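Local coordinates for PGRP-Hd - Peptidoglycan recognition protein homologue (PDB 3EP1) that probably recognises bacterial peptidoglycan as part of innate immunity, with a fold related to that of the N-acetylmuramoyl-L-alanine amidases, at residues Val113-Ile116 with Gly117-Lys121; Pro124-Ala127 with Leu128-Ala131; Thr153-Met157 with Ser158-Phe162. All coordinates share one frame; numbering follows the deposited sequence.

Interaction 1. Residues Val113-Ile116 with Gly117-Lys121; sequences VAVI and GDFGK
Val115 and Phe119 make a local apolar contact where strand 110-115 of the mixed central sheet runs out into the loop that leads to helix 126-141. Between them the chain turns through Ile116, Gly117 and Asp118, and the benzyl group of Phe119 folds back toward the strand it has just left. The closest approach joins one branch of the valine to one corner of the ring, Val115 CG2 lying 3.5 Å from Phe119 CE2. CG2 is the branch set between the backbone N and the carbonyl carbon of Val115, and it meets the ring at a slant. On the phenylalanine, CG stands anti to its own carbonyl carbon (chi1 -56°), which swings the ring back over the turn. Two carbonyls border the ring as well: Val115 O lies in its plane at the edge, 3.9 Å from Phe119 CE2, and Ile116 O comes in obliquely.

Val115 O and Gly117 N are only 3.1 Å apart, but the angle is too poor for a bond; the Gly117 amide is engaged instead by Thr34 OG1. Gly117 has a phi of 146°, and at these backbone angles a side chain would be jammed against Ile116 O. Further on, Asp118 forms an Asx turn: OD1 accepts from Gly120 N at 3.0 Å, the donor standing 54° above the carboxylate plane. Gln33 OE1 receives the Phe119 amide, while Leu128 and Pro124 pack on the ring. The turn thus combines two kinds of restraint: polar bonds from Thr34, Gln33 and Asp118 fix its backbone, and the buried ring is held by packing against Val115, Leu128 and Pro124.

Interaction 2. Residues Pro124-Ala127 with Leu128-Ala131; sequences PSQA and LQDA
The backbone turns from Ser125 into the first turns of helix 126-141, and its regular bonds begin at once: Gln129 N donates to Ser125 O at 3.3 Å, followed by Asp130 N to Gln126 O and Ala131 N to Ala127 O. Leu128 N, too early in the helix for such a partner, makes only a weak bond to Ser125 O and is taken by the serine hydroxyl, with OG 3.2 Å from that nitrogen. This is a helix N-cap. Ser125 OG lies between its backbone N and carbonyl carbon (chi1 65°), facing back into the turn, and it also hydrogen-bonds Gln86 O.

The helix also grips the residue ahead of its cap, Pro124. The extended Gln129 side chain crosses the proline ring at about a right angle, and its NE2 reaches Pro124 O at 3.3 Å, approaching from 36° above the carbonyl plane. Were Gln129 cut back to an alanine, the Pro124 carbonyl would probably lose this donor and the residues ahead of the cap would be freer to move. One turn away on the exposed side, Gln126 bends at chi2 and offers NE2 to Asp130 OD2 at 3.3 Å, meeting the carboxylate from above its plane. On the buried side, Pro124 CB rests 4.1 Å from each methyl of Leu128, whose side chain continues inward to Ile84 of strand 82-84.

Interaction 3. Residues Thr153-Met157 with Ser158-Phe162; sequences TTPAM and SGQAF
Thr153 and Ser158 close the tight inner part of this local contact through their hydroxyls, OG1 of the threonine lying 2.7 Å from OG of the serine. Thr153 OG1 points there because it stands anti to the backbone N (chi1 -165°), and it is also hydrogen-bonded to Leu31 O in strand 26-33. Ser158 is doubly engaged, since its backbone N donates to Thr154 O at 3.1 Å, almost straight at nitrogen and nearly along the C=O axis. Both links span the single turn of helix 155-158, tying its last residue back to the residues before it. Thr154 caps the start of that turn, its OG1 accepting a weak bond from Met157 N, and the Met157 side chain leads off to pack on Trp32.

The outer side is looser. Pro155 and the exposed Gln160 lie side by side, pointing the same way, with Gln160 CG 3.9 Å from Pro155 CB. Gly159 N is 2.8 Å from Pro155 O, but that bond is bent to 129° and weak. A water accepts from the backbone N of Gln160 at 3.0 Å and reaches Pro155 O only weakly, so a single water links the two backbones loosely.

Gly159 is the joint: it leaves helical angles with a positive phi of 99° and serves as N-cap residue for helix 160-167. The chemistry is accordingly uneven: a hydroxyl pair, with Thr153 OG1 also bonded to Leu31 O, ties the inner side of the joint to strand 26-33, and a weak, bent backbone bond and a water bridge finish its outer side.

How the interactions relate
Phe119, Leu128, Pro124 and Phe162 share one packing layer that joins the three contacts. Phe119 of interaction 1 bridges to interaction 2, its CE1 3.6 Å from Pro124 CA and its CZ 3.8 Å from Leu128 CD1. Interaction 3 enters the layer through Phe162, whose CE2 is 3.7 Å from Pro124 CG; separately, Ser158 O lies 3.6 Å from Phe119 CB. Centres of interactions 1 and 3 are about 8 Å apart, those of 1 and 2 about 11 Å, and those of 2 and 3 about 15 Å. Together they pack the end of strand 110-115 and the loop after it against helices 126-141 and 160-167 of the amidase-like fold.

Interaction 1. Residues Val113-Ile116 with Gly117-Lys121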
loop_
_atom_site.group_PDB
_atom_site.type_symbol
_atom_site.label_atom_id
_atom_site.label_comp_id
_atom_site.label_asym_id
_atom_site.label_seq_id
_atom_site.Cartn_x
_atom_site.Cartn_y
_atom_site.Cartn_z
ATOM N N VAL A 113 -5.980 -10.411 -10.767
ATOM C CA VAL A 113 -5.076 -9.441 -11.350
ATOM C C VAL A 113 -4.713 -9.869 -12.763
ATOM O O VAL A 113 -4.236 -10.974 -12.981
ATOM C CB VAL A 113 -3.771 -9.310 -10.536
ATOM C CG1 VAL A 113 -2.871 -8.269 -11.179
ATOM C CG2 VAL A 113 -4.068 -8.926 -9.099
ATOM N N ALA A 114 -4.953 -8.993 -13.723
ATOM C CA ALA A 114 -4.622 -9.289 -15.109
ATOM C C ALA A 114 -3.306 -8.609 -15.439
ATOM O O ALA A 114 -3.093 -7.457 -15.058
ATOM C CB ALA A 114 -5.708 -8.772 -16.036
ATOM N N VAL A 115 -2.416 -9.331 -16.120
ATOM C CA VAL A 115 -1.136 -8.763 -16.534
ATOM C C VAL A 115 -1.232 -8.558 -18.044
ATOM O O VAL A 115 -1.460 -9.497 -18.813
ATOM C CB VAL A 115 0.061 -9.679 -16.149
ATOM C CG1 VAL A 115 0.184 -9.726 -14.635
ATOM C CG2 VAL A 115 -0.119 -11.081 -16.715
ATOM N N ILE A 116 -1.071 -7.308 -18.455
ATOM C CA ILE A 116 -1.217 -6.933 -19.847
ATOM C C ILE A 116 -0.110 -7.367 -20.793
ATOM O O ILE A 116 0.955 -6.767 -20.836
ATOM C CB ILE A 116 -1.437 -5.413 -19.947
ATOM C CG1 ILE A 116 -2.570 -5.004 -18.993
ATOM C CG2 ILE A 116 -1.784 -5.035 -21.369
ATOM C CD1 ILE A 116 -2.883 -3.519 -18.952
ATOM N N GLY A 117 -0.389 -8.411 -21.566
ATOM C CA GLY A 117 0.586 -8.915 -22.515
ATOM C C GLY A 117 0.530 -10.417 -22.702
ATOM O O GLY A 117 -0.409 -11.069 -22.248
ATOM N N ASP A 118 1.539 -10.953 -23.391
ATOM C CA ASP A 118 1.665 -12.390 -23.663
ATOM C C ASP A 118 2.951 -12.828 -23.005
ATOM O O ASP A 118 4.027 -12.326 -23.333
ATOM C CB ASP A 118 1.720 -12.673 -25.183
ATOM C CG ASP A 118 2.232 -14.100 -25.526
ATOM O OD1 ASP A 118 1.936 -15.069 -24.779
ATOM O OD2 ASP A 118 2.926 -14.250 -26.568
ATOM N N PHE A 119 2.830 -13.764 -22.071
ATOM C CA PHE A 119 3.980 -14.262 -21.342
ATOM C C PHE A 119 4.117 -15.763 -21.527
ATOM O O PHE A 119 4.568 -16.485 -20.641
ATOM C CB PHE A 119 3.835 -13.877 -19.869
ATOM C CG PHE A 119 3.672 -12.396 -19.666
ATOM C CD1 PHE A 119 4.735 -11.525 -19.917
ATOM C CD2 PHE A 119 2.433 -11.855 -19.338
ATOM C CE1 PHE A 119 4.562 -10.142 -19.854
ATOM C CE2 PHE A 119 2.253 -10.475 -19.274
ATOM C CZ PHE A 119 3.319 -9.618 -19.535
ATOM N N GLY A 120 3.724 -16.229 -22.706
ATOM C CA GLY A 120 3.831 -17.643 -22.999
ATOM C C GLY A 120 5.286 -18.031 -23.203
ATOM O O GLY A 120 5.701 -19.134 -22.834
ATOM N N LYS A 121 6.066 -17.117 -23.777
ATOM C CA LYS A 121 7.477 -17.368 -24.044
ATOM C C LYS A 121 8.421 -16.432 -23.293
ATOM O O LYS A 121 9.476 -16.864 -22.819
ATOM C CB LYS A 121 7.742 -17.279 -25.545
#

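Interaction 2. Residues Pro124-Ala127 with Leu128-Ala131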
loop_
_atom_site.group_PDB
_atom_site.type_symbol
_atom_site.label_atom_id
_atom_site.label_comp_id
_atom_site.label_asym_id
_atom_site.label_seq_id
_atom_site.Cartn_x
_atom_site.Cartn_y
_atom_site.Cartn_z
ATOM N N PRO A 124 7.798 -11.609 -17.755
ATOM C CA PRO A 124 7.373 -10.212 -17.654
ATOM C C PRO A 124 8.521 -9.292 -17.247
ATOM O O PRO A 124 9.440 -9.712 -16.535
ATOM C CB PRO A 124 6.284 -10.268 -16.588
ATOM C CG PRO A 124 6.759 -11.347 -15.703
ATOM C CD PRO A 124 7.171 -12.410 -16.691
ATOM N N SER A 125 8.455 -8.040 -17.691
ATOM C CA SER A 125 9.486 -7.055 -17.366
ATOM C C SER A 125 9.658 -6.972 -15.862
ATOM O O SER A 125 8.763 -7.346 -15.101
ATOM C CB SER A 125 9.103 -5.675 -17.908
ATOM O OG SER A 125 7.941 -5.164 -17.278
ATOM N N GLN A 126 10.809 -6.475 -15.430
ATOM C CA GLN A 126 11.076 -6.346 -14.011
ATOM C C GLN A 126 10.143 -5.302 -13.429
ATOM O O GLN A 126 9.741 -5.392 -12.269
ATOM C CB GLN A 126 12.525 -5.924 -13.776
ATOM C CG GLN A 126 12.903 -5.839 -12.314
ATOM C CD GLN A 126 12.876 -7.192 -11.626
ATOM O OE1 GLN A 126 13.581 -8.122 -12.031
ATOM N NE2 GLN A 126 12.065 -7.309 -10.576
ATOM N N ALA A 127 9.802 -4.310 -14.247
ATOM C CA ALA A 127 8.922 -3.231 -13.820
ATOM C C ALA A 127 7.549 -3.758 -13.442
ATOM O O ALA A 127 6.942 -3.284 -12.489
ATOM C CB ALA A 127 8.798 -2.196 -14.926
ATOM N N LEU A 128 7.069 -4.738 -14.204
ATOM C CA LEU A 128 5.765 -5.342 -13.969
ATOM C C LEU A 128 5.791 -6.167 -12.682
ATOM O O LEU A 128 4.856 -6.116 -11.886
ATOM C CB LEU A 128 5.373 -6.217 -15.169
ATOM C CG LEU A 128 3.944 -6.764 -15.228
ATOM C CD1 LEU A 128 3.614 -7.152 -16.660
ATOM C CD2 LEU A 128 3.789 -7.951 -14.296
ATOM N N GLN A 129 6.864 -6.921 -12.480
ATOM C CA GLN A 129 7.007 -7.732 -11.274
ATOM C C GLN A 129 6.993 -6.895 -10.003
ATOM O O GLN A 129 6.323 -7.249 -9.038
ATOM C CB GLN A 129 8.303 -8.527 -11.313
ATOM C CG GLN A 129 8.258 -9.735 -12.213
ATOM C CD GLN A 129 9.586 -10.452 -12.256
ATOM O OE1 GLN A 129 10.169 -10.768 -11.219
ATOM N NE2 GLN A 129 10.075 -10.716 -13.460
ATOM N N ASP A 130 7.741 -5.793 -10.001
ATOM C CA ASP A 130 7.803 -4.925 -8.829
ATOM C C ASP A 130 6.443 -4.323 -8.510
ATOM O O ASP A 130 6.087 -4.194 -7.343
ATOM C CB ASP A 130 8.829 -3.809 -9.038
ATOM C CG ASP A 130 10.239 -4.344 -9.220
ATOM O OD1 ASP A 130 10.960 -3.835 -10.099
ATOM O OD2 ASP A 130 10.631 -5.275 -8.484
ATOM N N ALA A 131 5.691 -3.950 -9.544
ATOM C CA ALA A 131 4.361 -3.376 -9.344
ATOM C C ALA A 131 3.490 -4.462 -8.732
ATOM O O ALA A 131 2.729 -4.215 -7.798
ATOM C CB ALA A 131 3.769 -2.909 -10.674
HETATM O O HOH W 1 11.836 -9.333 -9.222
HETATM O O HOH W 2 13.329 -10.943 -11.142
#

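Interaction 3. Residues Thr153-Met157 with Ser158-Phe162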
loop_
_atom_site.group_PDB
_atom_site.type_symbol
_atom_site.label_atom_id
_atom_site.label_comp_id
_atom_site.label_asym_id
_atom_site.label_seq_id
_atom_site.Cartn_x
_atom_site.Cartn_y
_atom_site.Cartn_z
ATOM N N THR A 153 -1.688 -19.438 -10.079
ATOM C CA THR A 153 -1.795 -19.396 -11.536
ATOM C C THR A 153 -1.318 -20.698 -12.194
ATOM O O THR A 153 -0.866 -21.620 -11.519
ATOM C CB THR A 153 -0.998 -18.214 -12.142
ATOM O OG1 THR A 153 -1.415 -18.006 -13.500
ATOM C CG2 THR A 153 0.499 -18.500 -12.123
ATOM N N THR A 154 -1.444 -20.759 -13.517
ATOM C CA THR A 154 -1.024 -21.907 -14.322
ATOM C C THR A 154 -0.556 -21.351 -15.667
ATOM O O THR A 154 -0.793 -20.182 -15.974
ATOM C CB THR A 154 -2.188 -22.902 -14.585
ATOM O OG1 THR A 154 -3.213 -22.256 -15.340
ATOM C CG2 THR A 154 -2.776 -23.406 -13.285
ATOM N N PRO A 155 0.124 -22.169 -16.485
ATOM C CA PRO A 155 0.578 -21.653 -17.781
ATOM C C PRO A 155 -0.568 -21.197 -18.676
ATOM O O PRO A 155 -0.407 -20.280 -19.484
ATOM C CB PRO A 155 1.356 -22.832 -18.375
ATOM C CG PRO A 155 0.718 -24.025 -17.727
ATOM C CD PRO A 155 0.548 -23.567 -16.299
ATOM N N ALA A 156 -1.726 -21.828 -18.517
ATOM C CA ALA A 156 -2.901 -21.493 -19.312
ATOM C C ALA A 156 -3.483 -20.142 -18.919
ATOM O O ALA A 156 -3.990 -19.404 -19.759
ATOM C CB ALA A 156 -3.959 -22.571 -19.151
ATOM N N MET A 157 -3.396 -19.824 -17.634
ATOM C CA MET A 157 -3.927 -18.577 -17.105
ATOM C C MET A 157 -3.080 -17.349 -17.374
ATOM O O MET A 157 -3.598 -16.320 -17.813
ATOM C CB MET A 157 -4.118 -18.693 -15.598
ATOM C CG MET A 157 -5.203 -19.642 -15.174
ATOM S SD MET A 157 -5.140 -19.907 -13.395
ATOM C CE MET A 157 -5.291 -18.276 -12.777
ATOM N N SER A 158 -1.781 -17.460 -17.106
ATOM C CA SER A 158 -0.867 -16.335 -17.261
ATOM C C SER A 158 0.326 -16.537 -18.195
ATOM O O SER A 158 1.183 -15.663 -18.313
ATOM C CB SER A 158 -0.347 -15.930 -15.887
ATOM O OG SER A 158 0.364 -16.996 -15.295
ATOM N N GLY A 159 0.395 -17.687 -18.848
ATOM C CA GLY A 159 1.505 -17.936 -19.748
ATOM C C GLY A 159 2.596 -18.771 -19.111
ATOM O O GLY A 159 2.915 -18.618 -17.932
ATOM N N GLN A 160 3.166 -19.660 -19.915
ATOM C CA GLN A 160 4.234 -20.556 -19.491
ATOM C C GLN A 160 5.378 -19.807 -18.836
ATOM O O GLN A 160 5.807 -20.152 -17.737
ATOM C CB GLN A 160 4.773 -21.309 -20.697
ATOM C CG GLN A 160 4.398 -22.775 -20.751
ATOM C CD GLN A 160 5.009 -23.555 -19.623
ATOM O OE1 GLN A 160 6.127 -23.266 -19.197
ATOM N NE2 GLN A 160 4.291 -24.559 -19.138
ATOM N N ALA A 161 5.868 -18.778 -19.522
ATOM C CA ALA A 161 6.975 -17.991 -19.010
ATOM C C ALA A 161 6.691 -17.420 -17.626
ATOM O O ALA A 161 7.564 -17.413 -16.770
ATOM C CB ALA A 161 7.324 -16.867 -19.989
ATOM N N PHE A 162 5.476 -16.946 -17.393
ATOM C CA PHE A 162 5.156 -16.383 -16.089
ATOM C C PHE A 162 5.101 -17.460 -15.021
ATOM O O PHE A 162 5.614 -17.284 -13.924
ATOM C CB PHE A 162 3.816 -15.650 -16.120
ATOM C CG PHE A 162 3.764 -14.462 -15.208
ATOM C CD1 PHE A 162 4.220 -14.556 -13.894
ATOM C CD2 PHE A 162 3.288 -13.238 -15.669
ATOM C CE1 PHE A 162 4.207 -13.448 -13.058
ATOM C CE2 PHE A 162 3.268 -12.120 -14.837
ATOM C CZ PHE A 162 3.728 -12.223 -13.533
HETATM O O HOH W 3 1.515 -20.103 -22.354
#